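Mandelate racemase / muconate lactonizing enzyme (Burkholderia pseudomallei, PDB 2POD) is of unknown specific function but belongs to the enolase superfamily, binds a sodium ion at its barrel site, and may have lyase activity. Local coordinates at residues A332-H335 with L336-A340; A309-A312 with E313-L317; P386-R389 with E390-T393. One frame throughout, in Å; residues are numbered along the deposited sequence.

Contact 1: A332-H335 with L336-A340; sequences ASTH and LSLNA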
loop_
_atom_site.group_PDB
_atom_site.type_symbol
_atom_site.label_atom_id
_atom_site.label_comp_id
_atom_site.label_asym_id
_atom_site.label_seq_id
_atom_site.Cartn_x
_atom_site.Cartn_y
_atom_site.Cartn_z
ATOM N N ALA B 332 24.192 -11.381 -31.795
ATOM C CA ALA B 332 23.597 -12.098 -30.669
ATOM C C ALA B 332 22.251 -11.521 -30.224
ATOM O O ALA B 332 21.340 -12.272 -29.872
ATOM C CB ALA B 332 24.578 -12.145 -29.497
ATOM N N SER B 333 22.125 -10.195 -30.257
ATOM C CA SER B 333 20.865 -9.525 -29.940
ATOM C C SER B 333 19.807 -9.849 -30.973
ATOM O O SER B 333 18.626 -9.977 -30.632
ATOM C CB SER B 333 21.035 -8.004 -29.869
ATOM O OG SER B 333 22.123 -7.632 -29.052
ATOM N N THR B 334 20.227 -9.957 -32.231
ATOM C CA THR B 334 19.310 -10.233 -33.340
ATOM C C THR B 334 18.775 -11.661 -33.246
ATOM O O THR B 334 17.588 -11.893 -33.468
ATOM C CB THR B 334 19.967 -9.957 -34.714
ATOM O OG1 THR B 334 20.357 -8.578 -34.786
ATOM C CG2 THR B 334 19.005 -10.248 -35.853
ATOM N N HIS B 335 19.649 -12.594 -32.872
ATOM C CA HIS B 335 19.238 -13.912 -32.404
ATOM C C HIS B 335 18.151 -13.857 -31.317
ATOM O O HIS B 335 17.128 -14.532 -31.442
ATOM C CB HIS B 335 20.449 -14.721 -31.930
ATOM C CG HIS B 335 21.247 -15.335 -33.043
ATOM N ND1 HIS B 335 20.885 -16.515 -33.659
ATOM C CD2 HIS B 335 22.402 -14.944 -33.634
ATOM C CE1 HIS B 335 21.777 -16.819 -34.586
ATOM N NE2 HIS B 335 22.702 -15.877 -34.598
ATOM N N LEU B 336 18.360 -13.036 -30.283
ATOM C CA LEU B 336 17.358 -12.849 -29.216
ATOM C C LEU B 336 16.061 -12.231 -29.742
ATOM O O LEU B 336 14.964 -12.671 -29.396
ATOM C CB LEU B 336 17.931 -12.024 -28.040
ATOM C CG LEU B 336 16.962 -11.546 -26.938
ATOM C CD1 LEU B 336 16.488 -12.714 -26.080
ATOM C CD2 LEU B 336 17.558 -10.439 -26.063
ATOM N N SER B 337 16.201 -11.231 -30.604
ATOM C CA SER B 337 15.071 -10.532 -31.188
ATOM C C SER B 337 14.247 -11.393 -32.132
ATOM O O SER B 337 13.071 -11.098 -32.383
ATOM C CB SER B 337 15.558 -9.299 -31.933
ATOM O OG SER B 337 16.028 -8.338 -31.018
ATOM N N LEU B 338 14.868 -12.442 -32.666
ATOM C CA LEU B 338 14.177 -13.397 -33.528
ATOM C C LEU B 338 13.449 -14.435 -32.685
ATOM O O LEU B 338 12.361 -14.872 -33.032
ATOM C CB LEU B 338 15.171 -14.068 -34.485
ATOM C CG LEU B 338 15.250 -13.581 -35.942
ATOM C CD1 LEU B 338 15.414 -12.081 -36.083
ATOM C CD2 LEU B 338 16.350 -14.311 -36.704
ATOM N N ASN B 339 14.049 -14.807 -31.560
ATOM C CA ASN B 339 13.443 -15.787 -30.673
ATOM C C ASN B 339 12.270 -15.255 -29.857
ATOM O O ASN B 339 11.230 -15.901 -29.788
ATOM C CB ASN B 339 14.466 -16.407 -29.733
ATOM C CG ASN B 339 13.808 -17.106 -28.562
ATOM O OD1 ASN B 339 13.232 -18.187 -28.716
ATOM N ND2 ASN B 339 13.852 -16.475 -27.389
ATOM N N ALA B 340 12.455 -14.099 -29.218
ATOM C CA ALA B 340 11.509 -13.616 -28.202
ATOM C C ALA B 340 10.167 -13.221 -28.823
ATOM O O ALA B 340 10.123 -12.371 -29.711
ATOM C CB ALA B 340 12.106 -12.454 -27.420
#
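S333 O takes two bonds from S337: the backbone N at 2.7 Å from S333 O, and the hydroxyl OG at 3.1 Å from the same oxygen. The amide comes in only slightly tilted from the carbonyl plane, whereas OG stands above it, 41° out. With OG anti to the carbonyl carbon of S337 (chi1 -70°), the hydroxyl is turned back over the preceding turn. Around this doubly used acceptor the regular i to i+4 bonds of an alpha-helix continue: L336 N to A332 O, L338 N to T334 O at 2.9 Å, and N339 N to H335 O.

Between the side chains of the two segments, T334 CG2 meets L338 CD1 at 4.0 Å, the two residues running side by side in the same direction. A chi1 of -60° sets T334 OG1 beside the backbone N and leaves CG2 anti to it, alongside L338, while OG1 bonds back to L330 O.

Both ring nitrogens of H335 are bonded outside the segments, NE2 with L380 O and ND1 with Y106 N. Helix 327-339 is one of the barrel's outer helices: S333, L336 and S337 pack on P321 of strand 319-321, S333 and T334 on Q346 of strand 346-348, and H335 and L338 on helix 105-108.

Contact 2: A309-A312 with E313-L317; sequences ASMA and EAWHL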
loop_
_atom_site.group_PDB
_atom_site.type_symbol
_atom_site.label_atom_id
_atom_site.label_comp_id
_atom_site.label_asym_id
_atom_site.label_seq_id
_atom_site.Cartn_x
_atom_site.Cartn_y
_atom_site.Cartn_z
ATOM N N ALA B 309 13.519 -11.344 -20.924
ATOM C CA ALA B 309 12.530 -11.218 -21.997
ATOM C C ALA B 309 11.227 -11.961 -21.701
ATOM O O ALA B 309 10.140 -11.434 -21.932
ATOM C CB ALA B 309 13.121 -11.673 -23.336
ATOM N N SER B 310 11.351 -13.177 -21.178
ATOM C CA SER B 310 10.195 -14.008 -20.889
ATOM C C SER B 310 9.447 -13.557 -19.634
ATOM O O SER B 310 8.236 -13.733 -19.545
ATOM C CB SER B 310 10.591 -15.485 -20.818
ATOM O OG SER B 310 11.582 -15.713 -19.834
HETATM N N MSE B 311 10.173 -12.965 -18.684
HETATM C CA MSE B 311 9.584 -12.224 -17.558
HETATM C C MSE B 311 8.765 -11.016 -18.002
HETATM O O MSE B 311 7.608 -10.874 -17.616
HETATM C CB MSE B 311 10.679 -11.722 -16.623
HETATM C CG MSE B 311 10.977 -12.604 -15.448
HETATM SE SE MSE B 311 12.011 -11.639 -14.117
HETATM C CE MSE B 311 10.586 -10.634 -13.290
ATOM N N ALA B 312 9.387 -10.145 -18.794
ATOM C CA ALA B 312 8.750 -8.937 -19.311
ATOM C C ALA B 312 7.443 -9.193 -20.060
ATOM O O ALA B 312 6.542 -8.357 -20.022
ATOM C CB ALA B 312 9.720 -8.169 -20.198
ATOM N N GLU B 313 7.357 -10.343 -20.739
ATOM C CA GLU B 313 6.142 -10.765 -21.449
ATOM C C GLU B 313 4.977 -10.972 -20.484
ATOM O O GLU B 313 3.843 -10.589 -20.789
ATOM C CB GLU B 313 6.398 -12.040 -22.268
ATOM C CG GLU B 313 5.368 -12.322 -23.377
ATOM C CD GLU B 313 5.603 -13.658 -24.101
ATOM O OE1 GLU B 313 6.712 -14.222 -23.979
ATOM O OE2 GLU B 313 4.679 -14.144 -24.795
ATOM N N ALA B 314 5.266 -11.543 -19.311
ATOM C CA ALA B 314 4.269 -11.672 -18.235
ATOM C C ALA B 314 3.717 -10.346 -17.688
ATOM O O ALA B 314 2.648 -10.323 -17.076
ATOM C CB ALA B 314 4.796 -12.551 -17.110
ATOM N N TRP B 315 4.439 -9.248 -17.910
ATOM C CA TRP B 315 3.966 -7.918 -17.530
ATOM C C TRP B 315 3.442 -7.143 -18.752
ATOM O O TRP B 315 3.208 -5.927 -18.675
ATOM C CB TRP B 315 5.084 -7.133 -16.847
ATOM C CG TRP B 315 5.170 -7.310 -15.342
ATOM C CD1 TRP B 315 4.787 -6.408 -14.385
ATOM C CD2 TRP B 315 5.695 -8.439 -14.636
ATOM N NE1 TRP B 315 5.033 -6.914 -13.129
ATOM C CE2 TRP B 315 5.598 -8.155 -13.255
ATOM C CE3 TRP B 315 6.240 -9.667 -15.037
ATOM C CZ2 TRP B 315 6.019 -9.055 -12.273
ATOM C CZ3 TRP B 315 6.668 -10.557 -14.064
ATOM C CH2 TRP B 315 6.544 -10.251 -12.695
ATOM N N HIS B 316 3.270 -7.867 -19.864
ATOM C CA HIS B 316 2.721 -7.351 -21.131
ATOM C C HIS B 316 3.630 -6.312 -21.764
ATOM O O HIS B 316 3.161 -5.389 -22.435
ATOM C CB HIS B 316 1.288 -6.805 -20.983
ATOM C CG HIS B 316 0.325 -7.770 -20.370
ATOM N ND1 HIS B 316 -0.121 -7.647 -19.072
ATOM C CD2 HIS B 316 -0.285 -8.869 -20.876
ATOM C CE1 HIS B 316 -0.963 -8.627 -18.802
ATOM N NE2 HIS B 316 -1.077 -9.384 -19.880
ATOM N N LEU B 317 4.932 -6.468 -21.540
ATOM C CA LEU B 317 5.906 -5.498 -22.016
ATOM C C LEU B 317 6.769 -6.075 -23.134
ATOM O O LEU B 317 7.120 -7.256 -23.096
ATOM C CB LEU B 317 6.764 -4.955 -20.863
ATOM C CG LEU B 317 6.023 -4.290 -19.704
ATOM C CD1 LEU B 317 7.002 -3.626 -18.773
ATOM C CD2 LEU B 317 4.956 -3.297 -20.168
#
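The indole of W315 meets the preceding helical turn with its edge: M311 O lies near the ring plane, 3.2 Å from W315 CE3. Beside it, the selenomethionine M311 runs alongside W315 in the same direction, its chain bent at chi3 (79°) to bring the terminal methyl CE to 4.0 Å from W315 CZ3. R281 of a second subunit makes a cation-pi contact with this indole, and M311 of that subunit packs on it too. The other flat group, the H316 imidazole, has A314 O over one face, offset toward the rim and 4.3 Å above the plane; the ring's NE2 bonds D252 of a third subunit.

Helix 301-314 ends here in a Schellman motif. H316, with positive phi (65°), is its C-prime residue, and the reversal lets L317 N reach back to A312 O at 2.9 Å while H316 N bonds E313 O at 2.9 Å. A312 O is gripped twice, since W315 N also donates to it at 3.1 Å; the two amides come from opposite faces of the carbonyl plane, that of W315 being far above it. The turn also brings L317 CB to 4.4 Å from A312 CB, both residues touching V292 of strand 289-294. It lies between helix 301-314 and strand 319-321 in the beta-alpha-beta unit 289-294, 301-314, 319-321.

One turn earlier, E313 N bonds A309 O. The E313 side chain, CG anti to the backbone N (chi1 -162°) and extended beyond, carries OE1 to a salt bridge with R277 of the second subunit.

Contact 3: P386-R389 with E390-T393; sequences PDIR and ERLT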
loop_
_atom_site.group_PDB
_atom_site.type_symbol
_atom_site.label_atom_id
_atom_site.label_comp_id
_atom_site.label_asym_id
_atom_site.label_seq_id
_atom_site.Cartn_x
_atom_site.Cartn_y
_atom_site.Cartn_z
ATOM N N PRO B 386 39.962 -14.368 -39.999
ATOM C CA PRO B 386 41.091 -15.231 -39.636
ATOM C C PRO B 386 42.450 -14.520 -39.626
ATOM O O PRO B 386 43.410 -15.046 -39.057
ATOM C CB PRO B 386 41.069 -16.318 -40.719
ATOM C CG PRO B 386 39.719 -16.213 -41.365
ATOM C CD PRO B 386 39.381 -14.767 -41.294
ATOM N N ASP B 387 42.520 -13.340 -40.241
ATOM C CA ASP B 387 43.731 -12.521 -40.239
ATOM C C ASP B 387 43.600 -11.233 -39.403
ATOM O O ASP B 387 44.219 -10.208 -39.718
ATOM C CB ASP B 387 44.166 -12.212 -41.681
ATOM C CG ASP B 387 43.118 -11.420 -42.471
ATOM O OD1 ASP B 387 43.497 -10.791 -43.484
ATOM O OD2 ASP B 387 41.922 -11.421 -42.095
ATOM N N ILE B 388 42.807 -11.302 -38.330
ATOM C CA ILE B 388 42.382 -10.114 -37.574
ATOM C C ILE B 388 43.534 -9.402 -36.852
ATOM O O ILE B 388 43.551 -8.170 -36.759
ATOM C CB ILE B 388 41.168 -10.419 -36.618
ATOM C CG1 ILE B 388 40.432 -9.142 -36.198
ATOM C CG2 ILE B 388 41.570 -11.285 -35.415
ATOM C CD1 ILE B 388 39.717 -8.445 -37.328
ATOM N N ARG B 389 44.513 -10.182 -36.397
ATOM C CA ARG B 389 45.688 -9.664 -35.693
ATOM C C ARG B 389 46.639 -8.876 -36.606
ATOM O O ARG B 389 47.546 -8.200 -36.121
ATOM C CB ARG B 389 46.443 -10.805 -34.999
ATOM C CG ARG B 389 45.637 -11.538 -33.930
ATOM C CD ARG B 389 46.404 -12.742 -33.397
ATOM N NE ARG B 389 45.917 -13.198 -32.094
ATOM C CZ ARG B 389 44.921 -14.068 -31.911
ATOM N NH1 ARG B 389 44.568 -14.413 -30.683
ATOM N NH2 ARG B 389 44.271 -14.593 -32.946
ATOM N N GLU B 390 46.412 -8.962 -37.917
ATOM C CA GLU B 390 47.253 -8.307 -38.922
ATOM C C GLU B 390 46.678 -6.968 -39.380
ATOM O O GLU B 390 47.412 -5.984 -39.485
ATOM C CB GLU B 390 47.480 -9.231 -40.126
ATOM C CG GLU B 390 48.616 -10.239 -39.948
ATOM C CD GLU B 390 48.309 -11.312 -38.909
ATOM O OE1 GLU B 390 47.419 -12.155 -39.157
ATOM O OE2 GLU B 390 48.956 -11.304 -37.840
ATOM N N ARG B 391 45.371 -6.935 -39.644
ATOM C CA ARG B 391 44.666 -5.697 -40.005
ATOM C C ARG B 391 44.598 -4.715 -38.833
ATOM O O ARG B 391 44.647 -3.496 -39.024
ATOM C CB ARG B 391 43.246 -5.996 -40.500
ATOM C CG ARG B 391 43.109 -7.245 -41.349
ATOM C CD ARG B 391 41.767 -7.914 -41.120
ATOM N NE ARG B 391 40.743 -7.415 -42.035
ATOM C CZ ARG B 391 40.353 -8.035 -43.147
ATOM N NH1 ARG B 391 39.414 -7.492 -43.909
ATOM N NH2 ARG B 391 40.893 -9.194 -43.500
ATOM N N LEU B 392 44.483 -5.261 -37.624
ATOM C CA LEU B 392 44.271 -4.466 -36.420
ATOM C C LEU B 392 45.396 -4.717 -35.428
ATOM O O LEU B 392 45.886 -5.842 -35.304
ATOM C CB LEU B 392 42.931 -4.842 -35.780
ATOM C CG LEU B 392 41.667 -4.024 -36.060
ATOM C CD1 LEU B 392 41.288 -3.947 -37.543
ATOM C CD2 LEU B 392 40.517 -4.579 -35.244
ATOM N N THR B 393 45.806 -3.667 -34.725
ATOM C CA THR B 393 46.716 -3.807 -33.589
ATOM C C THR B 393 45.953 -4.299 -32.360
ATOM O O THR B 393 45.185 -3.554 -31.757
ATOM C CB THR B 393 47.413 -2.476 -33.255
ATOM O OG1 THR B 393 47.657 -1.739 -34.457
ATOM C CG2 THR B 393 48.719 -2.725 -32.509
HETATM O O HOH W 1 45.232 -13.215 -37.092
#
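D387 and R391 form a salt bridge across one turn: R391 NH2 sits 2.8 Å from D387 OD2, which it meets on the syn side, and makes a weak bond at 3.1 Å to D387 OD1. Both carboxylate oxygens thus share a single nitrogen, and the two flat groups are turned 77° apart, so this is no paired, coplanar bridge. R391 CD lies 3.6 Å from D387 O, and the bend at chi3 (90°) then turns the guanidinium toward the carboxylate.

D387 occupies the N-cap position of the short helix 388-391, yet its carboxylate makes no capping bond and turns to the arginine instead, with CG between the backbone N and the carbonyl carbon (chi1 61°). Its carbonyl takes E390 N at 3.1 Å and, weakly, R391 N. The next bond, L392 N to I388 O at 3.2 Å, closes the helix.

Farther out, a water joins three groups of the first turn, donating to P386 O and to E390 OE1 and accepting from R389 N. On the buried side I388 CD1 approaches L392 CD2 at 4.5 Å, I388 also packing on I394 of strand 394-400. R389 points its guanidinium to E9 of strand 5-13, in a salt bridge.

How the contacts relate
Along the chain the order is contact 2, contact 1, contact 3. Contact 2 lies on helix 301-314 and contact 1 on the next outer helix of the C-terminal barrel, 327-339, with strand 319-321 between them; their centres are 15 Å apart, and they touch where A340 CB meets A309 CB at 4.3 Å. Contact 3 sits well away, its centre 28 Å from that of contact 1 and 41 Å from that of contact 2, on the opposite side of the chain's centre from the latter. Its short helix 388-391 leads from the barrel domain into strand 394-400, which joins the antiparallel sheet of the N-terminal domain, so the chain's end ties the two domains together.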